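Local structure of sugar ABC transporter, sugar-binding protein (Streptococcus pneumoniae, 2I58) at residues T112-G117 against A278-W283; P318-G323 against Y339-R344; D160-N165 against A224-V229. The protein probably captures raffinose-type oligosaccharides outside the cell and delivers them to the membrane permease of an ABC importer. One frame throughout, in Å; residues are numbered along the deposited sequence.

In the fold
Interaction 1 lies about 6 Å from the centre of the chain, where 112-117, leading from strand 109-110 to strand 116-121, pairs with 278-283, leading from strand 275-276 into strand 282-285. Its centre is about 10 Å from that of interaction 2 and 18 Å from that of interaction 3; those two lie 26 Å apart, on opposite sides of the chain's centre. Along the sequence, interaction 3 is nested within the loop that interaction 1 closes, and interaction 2 follows. Ala113 touches both Pro318 and Phe341, while Tyr116 OH bonds to Thr163 O, so interaction 1 joins the other two. Interactions 1 and 3 also meet the bound sugar, consistent with a two-lobed solute-binding protein.

Interaction 1 of 3, residues T112-G117 against A278-W283; sequences TANAYG and AGDLAW. With GLC (alpha-D-glucopyranose), chain C.
Thr112 and Asn114 on one side, and Ala278, Asp280 and Leu281 on the other, are joined by backbone hydrogen bonds and by two bonds from backbone N to side-chain acceptors. Asp280 N gives to Thr112 O at 2.8 Å and Asn114 N to Ala278 O at 3.0 Å. These bonds flank Ala113 and Gly279, whose CA atoms are 4.2 Å apart, which identifies a single antiparallel bridge at a non-hydrogen-bonded pair. A weak bond from Thr112 N to Leu281 O extends the pairing.

The two segments run antiparallel beside each other, probably among the connections between the two lobes, as in other solute-binding proteins: 112-117 leads into strand 116-121, and the other segment runs from beyond strand 275-276 into strand 282-285.

Two side chains imitate backbone acceptors. Thr112 OG1, held between its own N and carbonyl carbon (chi1 75°), receives Leu281 N at 2.9 Å with an N-H...O angle of 165°. Asn114 OD1 receives Ala278 N at 2.9 Å, the donor standing above the amide plane, so Asn114 engages both the N and the O of Ala278.

Packing and sugar binding meet at Asp280. Its CB lies 3.8 Å from Asn114 CB, and its carboxylate plane is turned 62° from the Asn114 amide. Asp280 OD1 accepts from glucose O4 at 2.7 Å, while OD2 is bonded to Ser317 OG. Beside it, Asn114 ND2 approaches glucose C6 to 3.7 Å.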
ATOM      1  N   THR A 112       8.123   4.489  -7.192  1.00 30.46           N
ATOM      2  CA  THR A 112       7.218   3.387  -7.544  1.00 30.33           C
ATOM      3  C   THR A 112       5.918   3.695  -6.889  1.00 31.45           C
ATOM      4  O   THR A 112       5.865   4.484  -5.989  1.00 31.69           O
ATOM      5  CB  THR A 112       7.768   2.006  -7.034  1.00 30.21           C
ATOM      6  OG1 THR A 112       7.612   1.825  -5.610  1.00 28.20           O
ATOM      7  CG2 THR A 112       9.234   1.909  -7.369  1.00 28.49           C
ATOM      8  N   ALA A 113       4.848   3.085  -7.318  1.00 33.86           N
ATOM      9  CA  ALA A 113       3.572   3.346  -6.678  1.00 35.07           C
ATOM     10  C   ALA A 113       2.909   2.008  -6.460  1.00 36.71           C
ATOM     11  O   ALA A 113       2.909   1.177  -7.377  1.00 37.44           O
ATOM     12  CB  ALA A 113       2.756   4.183  -7.559  1.00 36.09           C
ATOM     13  N   ASN A 114       2.381   1.797  -5.257  1.00 36.95           N
ATOM     14  CA  ASN A 114       1.773   0.540  -4.864  1.00 38.74           C
ATOM     15  C   ASN A 114       0.290   0.488  -5.259  1.00 40.47           C
ATOM     16  O   ASN A 114      -0.226   1.449  -5.807  1.00 41.36           O
ATOM     17  CB  ASN A 114       1.886   0.384  -3.345  1.00 39.35           C
ATOM     18  CG  ASN A 114       1.242   1.568  -2.565  1.00 38.62           C
ATOM     19  OD1 ASN A 114       0.107   1.991  -2.843  1.00 33.71           O
ATOM     20  ND2 ASN A 114       1.993   2.087  -1.563  1.00 37.68           N
ATOM     21  N   ALA A 115      -0.391  -0.618  -4.947  1.00 32.09           N
ATOM     22  CA  ALA A 115      -1.749  -0.914  -5.415  1.00 31.31           C
ATOM     23  C   ALA A 115      -2.300  -2.009  -4.547  1.00 30.29           C
ATOM     24  O   ALA A 115      -1.569  -2.669  -3.832  1.00 30.32           O
ATOM     25  CB  ALA A 115      -1.774  -1.392  -6.925  1.00 32.01           C
ATOM     26  N   TYR A 116      -3.597  -2.249  -4.632  1.00 30.02           N
ATOM     27  CA  TYR A 116      -4.210  -3.170  -3.692  1.00 28.61           C
ATOM     28  C   TYR A 116      -5.231  -3.970  -4.441  1.00 29.26           C
ATOM     29  O   TYR A 116      -5.944  -3.428  -5.330  1.00 30.75           O
ATOM     30  CB  TYR A 116      -4.871  -2.413  -2.523  1.00 28.28           C
ATOM     31  CG  TYR A 116      -5.225  -3.259  -1.336  1.00 25.50           C
ATOM     32  CD1 TYR A 116      -4.366  -3.403  -0.284  1.00 23.54           C
ATOM     33  CD2 TYR A 116      -6.415  -3.912  -1.283  1.00 27.21           C
ATOM     34  CE1 TYR A 116      -4.678  -4.185   0.793  1.00 24.67           C
ATOM     35  CE2 TYR A 116      -6.761  -4.705  -0.191  1.00 26.85           C
ATOM     36  CZ  TYR A 116      -5.900  -4.826   0.852  1.00 26.49           C
ATOM     37  OH  TYR A 116      -6.289  -5.623   1.930  1.00 27.09           O
ATOM     38  N   GLY A 117      -5.322  -5.237  -4.030  1.00 28.85           N
ATOM     39  CA  GLY A 117      -6.140  -6.240  -4.688  1.00 29.12           C
ATOM     40  C   GLY A 117      -6.053  -7.600  -4.006  1.00 29.08           C
ATOM     41  O   GLY A 117      -5.516  -7.739  -2.921  1.00 30.17           O
ATOM     42  N   ALA A 278      -0.555   4.713  -3.632  1.00 41.21           N
ATOM     43  CA  ALA A 278       0.210   5.977  -3.573  1.00 40.52           C
ATOM     44  C   ALA A 278       1.729   5.652  -3.776  1.00 38.79           C
ATOM     45  O   ALA A 278       2.108   4.485  -3.923  1.00 40.13           O
ATOM     46  CB  ALA A 278      -0.022   6.669  -2.206  1.00 40.05           C
ATOM     47  N   GLY A 279       2.598   6.652  -3.764  1.00 37.37           N
ATOM     48  CA  GLY A 279       4.036   6.411  -3.853  1.00 35.45           C
ATOM     49  C   GLY A 279       4.455   5.368  -2.836  1.00 35.51           C
ATOM     50  O   GLY A 279       3.972   5.383  -1.685  1.00 36.57           O
ATOM     51  N   ASP A 280       5.322   4.453  -3.261  1.00 34.85           N
ATOM     52  CA  ASP A 280       5.659   3.291  -2.453  1.00 35.58           C
ATOM     53  C   ASP A 280       7.122   3.391  -2.113  1.00 34.64           C
ATOM     54  O   ASP A 280       7.434   3.637  -0.973  1.00 35.34           O
ATOM     55  CB  ASP A 280       5.312   2.005  -3.184  1.00 37.03           C
ATOM     56  CG  ASP A 280       5.648   0.738  -2.391  1.00 39.63           C
ATOM     57  OD1 ASP A 280       5.354   0.719  -1.196  1.00 43.42           O
ATOM     58  OD2 ASP A 280       6.148  -0.269  -2.997  1.00 45.44           O
ATOM     59  N   LEU A 281       8.042   3.243  -3.068  1.00 33.79           N
ATOM     60  CA  LEU A 281       9.391   3.608  -2.734  1.00 32.92           C
ATOM     61  C   LEU A 281       9.380   5.087  -3.029  1.00 33.11           C
ATOM     62  O   LEU A 281       9.389   5.482  -4.208  1.00 33.61           O
ATOM     63  CB  LEU A 281      10.467   2.876  -3.520  1.00 32.69           C
ATOM     64  CG  LEU A 281      11.921   3.231  -3.106  1.00 32.01           C
ATOM     65  CD1 LEU A 281      12.369   2.457  -1.886  1.00 30.82           C
ATOM     66  CD2 LEU A 281      12.860   2.948  -4.272  1.00 33.64           C
ATOM     67  N   ALA A 282       9.337   5.887  -1.956  1.00 32.99           N
ATOM     68  CA  ALA A 282       9.221   7.325  -2.063  1.00 33.28           C
ATOM     69  C   ALA A 282      10.092   7.981  -1.022  1.00 34.12           C
ATOM     70  O   ALA A 282       9.897   7.738   0.151  1.00 34.41           O
ATOM     71  CB  ALA A 282       7.805   7.745  -1.839  1.00 33.43           C
ATOM     72  N   TRP A 283      10.986   8.858  -1.488  1.00 35.10           N
ATOM     73  CA  TRP A 283      12.060   9.460  -0.735  1.00 35.52           C
ATOM     74  C   TRP A 283      11.936  10.949  -0.768  1.00 38.08           C
ATOM     75  O   TRP A 283      11.586  11.510  -1.801  1.00 37.76           O
ATOM     76  CB  TRP A 283      13.385   9.105  -1.366  1.00 35.29           C
ATOM     77  CG  TRP A 283      13.722   7.673  -1.170  1.00 34.91           C
ATOM     78  CD1 TRP A 283      13.002   6.758  -0.456  1.00 36.27           C
ATOM     79  CD2 TRP A 283      14.902   6.987  -1.609  1.00 33.60           C
ATOM     80  NE1 TRP A 283      13.655   5.563  -0.425  1.00 36.77           N
ATOM     81  CE2 TRP A 283      14.826   5.676  -1.126  1.00 35.79           C
ATOM     82  CE3 TRP A 283      16.014   7.357  -2.337  1.00 34.70           C
ATOM     83  CZ2 TRP A 283      15.813   4.718  -1.395  1.00 37.31           C
ATOM     84  CZ3 TRP A 283      16.983   6.401  -2.612  1.00 36.54           C
ATOM     85  CH2 TRP A 283      16.877   5.105  -2.151  1.00 36.54           C
TER
HETATM   86  C1  GLC C   2       3.479  -1.487   4.246  1.00 44.49           C
HETATM   87  C2  GLC C   2       4.416  -2.370   3.459  1.00 42.73           C
HETATM   88  C3  GLC C   2       5.395  -1.531   2.726  1.00 41.86           C
HETATM   89  C4  GLC C   2       4.670  -0.471   1.905  1.00 43.74           C
HETATM   90  C5  GLC C   2       3.664   0.308   2.758  1.00 46.56           C
HETATM   91  C6  GLC C   2       2.818   1.342   1.967  1.00 50.05           C
HETATM   92  O1  GLC C   2       4.242  -0.959   5.351  1.00 45.16           O
HETATM   93  O2  GLC C   2       5.150  -3.105   4.383  1.00 43.05           O
HETATM   94  O3  GLC C   2       6.114  -2.455   1.963  1.00 40.33           O
HETATM   95  O4  GLC C   2       5.649   0.451   1.455  1.00 44.91           O
HETATM   96  O5  GLC C   2       2.782  -0.556   3.410  1.00 43.91           O
HETATM   97  O6  GLC C   2       1.987   1.913   2.878  1.00 50.80           O

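Interaction 2 of 3, residues P318-G323 against Y339-R344; sequences PTAIEG and YAFTDR
A type II beta turn from Tyr339 to Thr342 brings Ala340 and Phe341, its two central residues, up to Pro318, Thr319 and Ala320 in the loop that follows helix 305-315. The backbone angles support the assignment: Phe341 occupies the third position of the turn with a positive phi of 54°. Closure relies on Tyr339 O, which accepts a weak bond from Thr342 N and a second bond from Thr342 OG1 at 2.7 Å, the hydroxyl tilted modestly from the carbonyl plane.

No hydrogen bond joins the segments; the contacts across them are largely apolar. Pro318 CG meets Ala340 CB at 4.1 Å, a methyl against the puckered corner of the proline ring. The Phe341 ring makes the broader approach. With CG anti to the carbonyl carbon and beside the backbone N (chi1 -48°), the ring reaches across to the loop and touches it through CE2 and CZ. Pro318 CB lies 4.4 Å from Phe341 CE2, and Ala320 CB lies 4.2 Å from Phe341 CZ; both methylene and methyl come at the ring obliquely. Thr319 takes part through its backbone, its O standing 4.1 Å from Phe341 CE2, while its hydroxyl is bonded to Phe111 O. With 152 Å² of buried surface, this is a small interface at ordinary van der Waals distances.

Phe341 also meets Tyr96 edge-to-face, and its CE1 packs on Ala113 CB. The 318-323 loop is tied by backbone bonds to Ala113, Phe111 and Lys93, Thr319 rests on Met308 of helix 305-315, and the turn segment runs directly into strand 345-346, which pairs in parallel with strand 275-276.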
ATOM      1  N   PRO A 318       4.492  -1.221  -9.823  1.00 46.28           N
ATOM      2  CA  PRO A 318       4.734  -0.462 -11.048  1.00 46.20           C
ATOM      3  C   PRO A 318       5.512   0.824 -10.724  1.00 44.15           C
ATOM      4  O   PRO A 318       5.375   1.370  -9.629  1.00 43.63           O
ATOM      5  CB  PRO A 318       3.335  -0.171 -11.580  1.00 47.53           C
ATOM      6  CG  PRO A 318       2.460  -0.242 -10.423  1.00 48.11           C
ATOM      7  CD  PRO A 318       3.072  -1.203  -9.442  1.00 47.72           C
ATOM      8  N   THR A 319       6.339   1.250 -11.671  1.00 44.02           N
ATOM      9  CA  THR A 319       7.281   2.344 -11.510  1.00 42.39           C
ATOM     10  C   THR A 319       7.026   3.546 -12.415  1.00 43.58           C
ATOM     11  O   THR A 319       6.533   3.433 -13.565  1.00 45.42           O
ATOM     12  CB  THR A 319       8.723   1.905 -11.799  1.00 42.30           C
ATOM     13  OG1 THR A 319       9.617   2.913 -11.289  1.00 40.86           O
ATOM     14  CG2 THR A 319       8.951   1.671 -13.320  1.00 40.74           C
ATOM     15  N   ALA A 320       7.451   4.681 -11.870  1.00 43.09           N
ATOM     16  CA  ALA A 320       7.203   6.012 -12.401  1.00 44.45           C
ATOM     17  C   ALA A 320       8.469   6.646 -12.989  1.00 45.39           C
ATOM     18  O   ALA A 320       8.394   7.793 -13.430  1.00 47.30           O
ATOM     19  CB  ALA A 320       6.626   6.914 -11.298  1.00 42.85           C
ATOM     20  N   ILE A 321       9.606   5.923 -12.989  1.00 44.98           N
ATOM     21  CA  ILE A 321      10.900   6.427 -13.512  1.00 45.54           C
ATOM     22  C   ILE A 321      11.062   6.131 -15.010  1.00 49.31           C
ATOM     23  O   ILE A 321      10.755   5.012 -15.471  1.00 50.58           O
ATOM     24  CB  ILE A 321      12.078   5.763 -12.771  1.00 43.78           C
ATOM     25  CG1 ILE A 321      12.017   6.067 -11.281  1.00 41.96           C
ATOM     26  CG2 ILE A 321      13.389   6.249 -13.280  1.00 44.85           C
ATOM     27  CD1 ILE A 321      11.900   7.549 -10.962  1.00 39.56           C
ATOM     28  N   GLU A 322      11.547   7.104 -15.786  1.00 52.48           N
ATOM     29  CA  GLU A 322      11.994   6.823 -17.168  1.00 55.82           C
ATOM     30  C   GLU A 322      12.982   5.628 -17.301  1.00 55.90           C
ATOM     31  O   GLU A 322      13.887   5.439 -16.457  1.00 54.26           O
ATOM     32  CB  GLU A 322      12.687   8.047 -17.749  1.00 58.50           C
ATOM     33  CG  GLU A 322      11.733   9.147 -18.149  1.00 64.12           C
ATOM     34  CD  GLU A 322      12.439  10.448 -18.544  1.00 72.93           C
ATOM     35  OE1 GLU A 322      13.715  10.472 -18.509  1.00 72.65           O
ATOM     36  OE2 GLU A 322      11.702  11.432 -18.876  1.00 73.58           O
ATOM     37  N   GLY A 323      12.788   4.838 -18.365  1.00 57.17           N
ATOM     38  CA  GLY A 323      13.783   3.857 -18.844  1.00 57.57           C
ATOM     39  C   GLY A 323      13.814   2.454 -18.257  1.00 56.19           C
ATOM     40  O   GLY A 323      14.807   1.722 -18.446  1.00 56.54           O
ATOM     41  N   TYR A 339      -4.458  -0.849 -14.191  1.00 57.15           N
ATOM     42  CA  TYR A 339      -5.022   0.488 -14.291  1.00 58.16           C
ATOM     43  C   TYR A 339      -4.209   1.528 -13.549  1.00 56.63           C
ATOM     44  O   TYR A 339      -4.680   2.639 -13.263  1.00 56.27           O
ATOM     45  CB  TYR A 339      -6.464   0.488 -13.805  1.00 58.31           C
ATOM     46  CG  TYR A 339      -7.407  -0.113 -14.813  1.00 61.81           C
ATOM     47  CD1 TYR A 339      -7.624   0.505 -16.029  1.00 65.58           C
ATOM     48  CD2 TYR A 339      -8.076  -1.306 -14.549  1.00 63.12           C
ATOM     49  CE1 TYR A 339      -8.475  -0.042 -16.937  1.00 67.70           C
ATOM     50  CE2 TYR A 339      -8.929  -1.852 -15.449  1.00 63.64           C
ATOM     51  CZ  TYR A 339      -9.122  -1.237 -16.630  1.00 67.25           C
ATOM     52  OH  TYR A 339      -9.986  -1.834 -17.511  1.00 72.25           O
ATOM     53  N   ALA A 340      -2.963   1.181 -13.286  1.00 55.11           N
ATOM     54  CA  ALA A 340      -2.112   2.040 -12.521  1.00 54.35           C
ATOM     55  C   ALA A 340      -2.067   3.359 -13.236  1.00 55.67           C
ATOM     56  O   ALA A 340      -2.169   3.417 -14.445  1.00 56.64           O
ATOM     57  CB  ALA A 340      -0.716   1.449 -12.437  1.00 54.50           C
ATOM     58  N   PHE A 341      -1.885   4.422 -12.475  1.00 55.90           N
ATOM     59  CA  PHE A 341      -1.786   5.771 -13.033  1.00 57.81           C
ATOM     60  C   PHE A 341      -2.960   6.151 -13.930  1.00 59.06           C
ATOM     61  O   PHE A 341      -2.767   6.902 -14.853  1.00 61.10           O
ATOM     62  CB  PHE A 341      -0.470   5.985 -13.805  1.00 59.00           C
ATOM     63  CG  PHE A 341       0.755   5.539 -13.060  1.00 58.84           C
ATOM     64  CD1 PHE A 341       1.231   6.266 -11.987  1.00 59.08           C
ATOM     65  CD2 PHE A 341       1.436   4.384 -13.424  1.00 59.03           C
ATOM     66  CE1 PHE A 341       2.376   5.853 -11.290  1.00 57.83           C
ATOM     67  CE2 PHE A 341       2.574   3.967 -12.721  1.00 58.18           C
ATOM     68  CZ  PHE A 341       3.037   4.697 -11.661  1.00 56.77           C
ATOM     69  N   THR A 342      -4.158   5.640 -13.661  1.00 58.85           N
ATOM     70  CA  THR A 342      -5.373   6.066 -14.376  1.00 60.14           C
ATOM     71  C   THR A 342      -6.333   6.581 -13.320  1.00 59.91           C
ATOM     72  O   THR A 342      -6.050   6.474 -12.124  1.00 58.33           O
ATOM     73  CB  THR A 342      -6.030   4.930 -15.250  1.00 60.36           C
ATOM     74  OG1 THR A 342      -6.726   4.003 -14.423  1.00 58.37           O
ATOM     75  CG2 THR A 342      -4.995   4.191 -16.093  1.00 59.49           C
ATOM     76  N   ASP A 343      -7.470   7.127 -13.732  1.00 61.76           N
ATOM     77  CA  ASP A 343      -8.416   7.643 -12.734  1.00 62.10           C
ATOM     78  C   ASP A 343      -9.184   6.474 -12.047  1.00 59.46           C
ATOM     79  O   ASP A 343     -10.264   6.640 -11.465  1.00 59.27           O
ATOM     80  CB  ASP A 343      -9.308   8.846 -13.209  1.00 64.77           C
ATOM     81  CG  ASP A 343      -9.459   8.971 -14.731  1.00 71.25           C
ATOM     82  OD1 ASP A 343      -8.507   8.627 -15.505  1.00 75.93           O
ATOM     83  OD2 ASP A 343     -10.541   9.470 -15.156  1.00 76.60           O
ATOM     84  N   ARG A 344      -8.591   5.286 -12.107  1.00 57.16           N
ATOM     85  CA  ARG A 344      -9.088   4.133 -11.378  1.00 54.26           C
ATOM     86  C   ARG A 344      -8.106   3.676 -10.374  1.00 51.21           C
ATOM     87  O   ARG A 344      -8.286   2.603  -9.873  1.00 48.79           O
ATOM     88  CB  ARG A 344      -9.378   2.969 -12.317  1.00 54.99           C
ATOM     89  CG  ARG A 344     -10.732   3.104 -12.978  1.00 58.77           C
ATOM     90  CD  ARG A 344     -10.837   2.355 -14.303  1.00 62.88           C
ATOM     91  NE  ARG A 344     -11.298   0.983 -14.099  1.00 64.54           N
ATOM     92  CZ  ARG A 344     -11.990   0.277 -14.991  1.00 67.32           C
ATOM     93  NH1 ARG A 344     -12.295   0.822 -16.172  1.00 69.44           N
ATOM     94  NH2 ARG A 344     -12.372  -0.979 -14.697  1.00 67.02           N
TER

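Interaction 3 of 3, residues D160-N165 against A224-V229. With FRU (beta-D-fructofuranose), chain B.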
ATOM      1  N   ASP A 160      -2.494  -8.350  12.319  1.00 44.57           N
ATOM      2  CA  ASP A 160      -1.856  -7.315  11.489  1.00 43.17           C
ATOM      3  C   ASP A 160      -2.957  -6.618  10.711  1.00 41.21           C
ATOM      4  O   ASP A 160      -3.207  -6.898   9.531  1.00 39.92           O
ATOM      5  CB  ASP A 160      -0.743  -7.904  10.575  1.00 43.18           C
ATOM      6  CG  ASP A 160       0.583  -8.236  11.354  1.00 46.34           C
ATOM      7  OD1 ASP A 160       0.829  -7.730  12.475  1.00 50.09           O
ATOM      8  OD2 ASP A 160       1.408  -9.019  10.867  1.00 48.34           O
ATOM      9  N   ALA A 161      -3.625  -5.710  11.419  1.00 40.99           N
ATOM     10  CA  ALA A 161      -4.847  -5.083  10.927  1.00 40.19           C
ATOM     11  C   ALA A 161      -4.610  -4.297   9.643  1.00 39.21           C
ATOM     12  O   ALA A 161      -5.464  -4.276   8.758  1.00 39.26           O
ATOM     13  CB  ALA A 161      -5.473  -4.180  12.003  1.00 40.75           C
ATOM     14  N   TRP A 162      -3.462  -3.651   9.513  1.00 39.03           N
ATOM     15  CA  TRP A 162      -3.226  -2.859   8.299  1.00 38.73           C
ATOM     16  C   TRP A 162      -3.420  -3.662   6.964  1.00 37.83           C
ATOM     17  O   TRP A 162      -3.850  -3.104   5.949  1.00 38.28           O
ATOM     18  CB  TRP A 162      -1.863  -2.200   8.354  1.00 39.16           C
ATOM     19  CG  TRP A 162      -0.812  -3.164   8.517  1.00 41.15           C
ATOM     20  CD1 TRP A 162      -0.383  -3.714   9.680  1.00 44.56           C
ATOM     21  CD2 TRP A 162      -0.031  -3.750   7.480  1.00 43.05           C
ATOM     22  NE1 TRP A 162       0.644  -4.593   9.445  1.00 45.18           N
ATOM     23  CE2 TRP A 162       0.882  -4.634   8.094  1.00 43.96           C
ATOM     24  CE3 TRP A 162       0.004  -3.602   6.087  1.00 43.41           C
ATOM     25  CZ2 TRP A 162       1.805  -5.390   7.362  1.00 43.41           C
ATOM     26  CZ3 TRP A 162       0.945  -4.364   5.343  1.00 44.10           C
ATOM     27  CH2 TRP A 162       1.820  -5.246   5.994  1.00 43.77           C
ATOM     28  N   THR A 163      -3.150  -4.967   6.946  1.00 37.04           N
ATOM     29  CA  THR A 163      -3.226  -5.664   5.690  1.00 36.01           C
ATOM     30  C   THR A 163      -4.577  -5.467   5.055  1.00 35.00           C
ATOM     31  O   THR A 163      -4.689  -5.718   3.852  1.00 36.12           O
ATOM     32  CB  THR A 163      -2.940  -7.184   5.781  1.00 36.66           C
ATOM     33  OG1 THR A 163      -3.800  -7.788   6.734  1.00 38.98           O
ATOM     34  CG2 THR A 163      -1.501  -7.466   6.198  1.00 38.47           C
ATOM     35  N   LEU A 164      -5.591  -5.035   5.827  1.00 33.70           N
ATOM     36  CA  LEU A 164      -6.952  -4.898   5.299  1.00 32.37           C
ATOM     37  C   LEU A 164      -7.429  -3.452   5.099  1.00 33.29           C
ATOM     38  O   LEU A 164      -8.596  -3.186   4.689  1.00 33.08           O
ATOM     39  CB  LEU A 164      -7.926  -5.660   6.169  1.00 32.20           C
ATOM     40  CG  LEU A 164      -7.991  -7.182   6.021  1.00 32.56           C
ATOM     41  CD1 LEU A 164      -9.127  -7.678   6.832  1.00 33.15           C
ATOM     42  CD2 LEU A 164      -8.179  -7.650   4.552  1.00 32.58           C
ATOM     43  N   ASN A 165      -6.529  -2.509   5.375  1.00 33.28           N
ATOM     44  CA  ASN A 165      -6.813  -1.088   5.144  1.00 33.69           C
ATOM     45  C   ASN A 165      -7.308  -0.819   3.717  1.00 33.70           C
ATOM     46  O   ASN A 165      -8.356  -0.188   3.484  1.00 34.58           O
ATOM     47  CB  ASN A 165      -5.563  -0.243   5.398  1.00 34.24           C
ATOM     48  CG  ASN A 165      -5.854   1.232   5.367  1.00 36.34           C
ATOM     49  OD1 ASN A 165      -6.907   1.680   5.848  1.00 36.05           O
ATOM     50  ND2 ASN A 165      -4.931   2.012   4.791  1.00 40.03           N
ATOM     51  N   ALA A 224      -2.669 -14.771  13.294  1.00 51.42           N
ATOM     52  CA  ALA A 224      -1.705 -14.905  12.200  1.00 49.95           C
ATOM     53  C   ALA A 224      -1.288 -13.529  11.796  1.00 48.09           C
ATOM     54  O   ALA A 224      -2.141 -12.638  11.725  1.00 47.07           O
ATOM     55  CB  ALA A 224      -2.329 -15.621  11.026  1.00 49.40           C
ATOM     56  N   GLY A 225       0.012 -13.359  11.540  1.00 47.87           N
ATOM     57  CA  GLY A 225       0.570 -12.094  11.058  1.00 46.73           C
ATOM     58  C   GLY A 225       0.804 -12.123   9.548  1.00 45.59           C
ATOM     59  O   GLY A 225       0.586 -13.128   8.899  1.00 46.81           O
ATOM     60  N   TYR A 226       1.247 -11.002   9.003  1.00 44.93           N
ATOM     61  CA  TYR A 226       1.715 -10.903   7.641  1.00 44.52           C
ATOM     62  C   TYR A 226       2.445 -12.133   7.134  1.00 45.89           C
ATOM     63  O   TYR A 226       2.014 -12.774   6.186  1.00 46.19           O
ATOM     64  CB  TYR A 226       2.687  -9.729   7.558  1.00 45.41           C
ATOM     65  CG  TYR A 226       2.962  -9.216   6.186  1.00 44.59           C
ATOM     66  CD1 TYR A 226       1.957  -9.114   5.253  1.00 45.01           C
ATOM     67  CD2 TYR A 226       4.221  -8.788   5.826  1.00 47.38           C
ATOM     68  CE1 TYR A 226       2.212  -8.637   3.966  1.00 44.38           C
ATOM     69  CE2 TYR A 226       4.484  -8.315   4.536  1.00 47.48           C
ATOM     70  CZ  TYR A 226       3.469  -8.248   3.625  1.00 44.24           C
ATOM     71  OH  TYR A 226       3.702  -7.759   2.387  1.00 44.49           O
ATOM     72  N   THR A 227       3.559 -12.455   7.759  1.00 47.80           N
ATOM     73  CA  THR A 227       4.469 -13.439   7.184  1.00 49.73           C
ATOM     74  C   THR A 227       3.858 -14.821   7.177  1.00 50.22           C
ATOM     75  O   THR A 227       4.084 -15.609   6.250  1.00 51.02           O
ATOM     76  CB  THR A 227       5.778 -13.489   7.981  1.00 52.32           C
ATOM     77  OG1 THR A 227       6.531 -12.316   7.651  1.00 54.38           O
ATOM     78  CG2 THR A 227       6.620 -14.786   7.667  1.00 53.51           C
ATOM     79  N   ASP A 228       3.114 -15.123   8.237  1.00 50.73           N
ATOM     80  CA  ASP A 228       2.332 -16.371   8.332  1.00 50.75           C
ATOM     81  C   ASP A 228       1.439 -16.488   7.101  1.00 47.66           C
ATOM     82  O   ASP A 228       1.464 -17.505   6.425  1.00 49.00           O
ATOM     83  CB  ASP A 228       1.448 -16.390   9.604  1.00 51.52           C
ATOM     84  CG  ASP A 228       2.258 -16.435  10.904  1.00 56.64           C
ATOM     85  OD1 ASP A 228       2.980 -17.463  11.100  1.00 63.04           O
ATOM     86  OD2 ASP A 228       2.160 -15.457  11.724  1.00 58.00           O
ATOM     87  N   VAL A 229       0.667 -15.443   6.815  1.00 43.33           N
ATOM     88  CA  VAL A 229      -0.289 -15.511   5.743  1.00 40.75           C
ATOM     89  C   VAL A 229       0.480 -15.623   4.456  1.00 39.81           C
ATOM     90  O   VAL A 229       0.060 -16.320   3.573  1.00 40.37           O
ATOM     91  CB  VAL A 229      -1.241 -14.275   5.712  1.00 39.74           C
ATOM     92  CG1 VAL A 229      -1.955 -14.162   4.353  1.00 38.64           C
ATOM     93  CG2 VAL A 229      -2.249 -14.331   6.848  1.00 39.70           C
TER
HETATM   94  C1  FRU B   3       4.205  -2.272   7.186  1.00 50.65           C
HETATM   95  C2  FRU B   3       4.158  -0.839   6.708  1.00 48.99           C
HETATM   96  C3  FRU B   3       5.199  -0.137   7.563  1.00 48.10           C
HETATM   97  C4  FRU B   3       4.666   1.275   7.676  1.00 47.35           C
HETATM   98  C5  FRU B   3       3.173   1.080   7.756  1.00 48.36           C
HETATM   99  C6  FRU B   3       2.518   2.260   7.055  1.00 50.58           C
HETATM  100  O1  FRU B   3       3.354  -2.213   8.347  1.00 56.39           O
HETATM  101  O3  FRU B   3       6.462  -0.144   6.913  1.00 50.75           O
HETATM  102  O4  FRU B   3       5.150   1.953   8.837  1.00 47.44           O
HETATM  103  O5  FRU B   3       2.902  -0.172   7.120  1.00 48.87           O
HETATM  104  O6  FRU B   3       1.136   2.493   7.482  1.00 57.31           O
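Tyr226, Asp160 and Trp162 carry this contact. Tyr226 uses both its backbone and its ring. Its N, at the start of helix 226-235, gives to Asp160 OD2 at 2.7 Å with an N-H...O angle of 165°; the donor arrives on the anti side, 16° out of the carboxylate plane. Gly225, the N-cap residue, lies close to the same oxygen, its CA 3.2 Å from Asp160 OD2.

The ring of Tyr226 receives Trp162 edge-to-face: Trp162 CH2 stands over the centre of the phenol, 3.9 Å from Tyr226 CD1, with the planes at 55°. Tyr226 CG lies anti to its backbone nitrogen, which turns the ring off the helix start toward the indole. Thr163 CG2 touches Tyr226 CD1 at 3.9 Å and lies over one face of the indole, toward its rim. On the opposite face sits fructose O1, 3.5 Å from Trp162 CE2, so Tyr226 is a second-shell neighbour of the sugar.

Within the helix segment, Asp228 OD2 accepts from Gly225 N through its anti lone pair. The N-H donors of this helix start would tend to stabilise both carboxylate charges, offset in part by their mutual proximity, Asp160 OD2 lying 6.5 Å from Asp228 OD2.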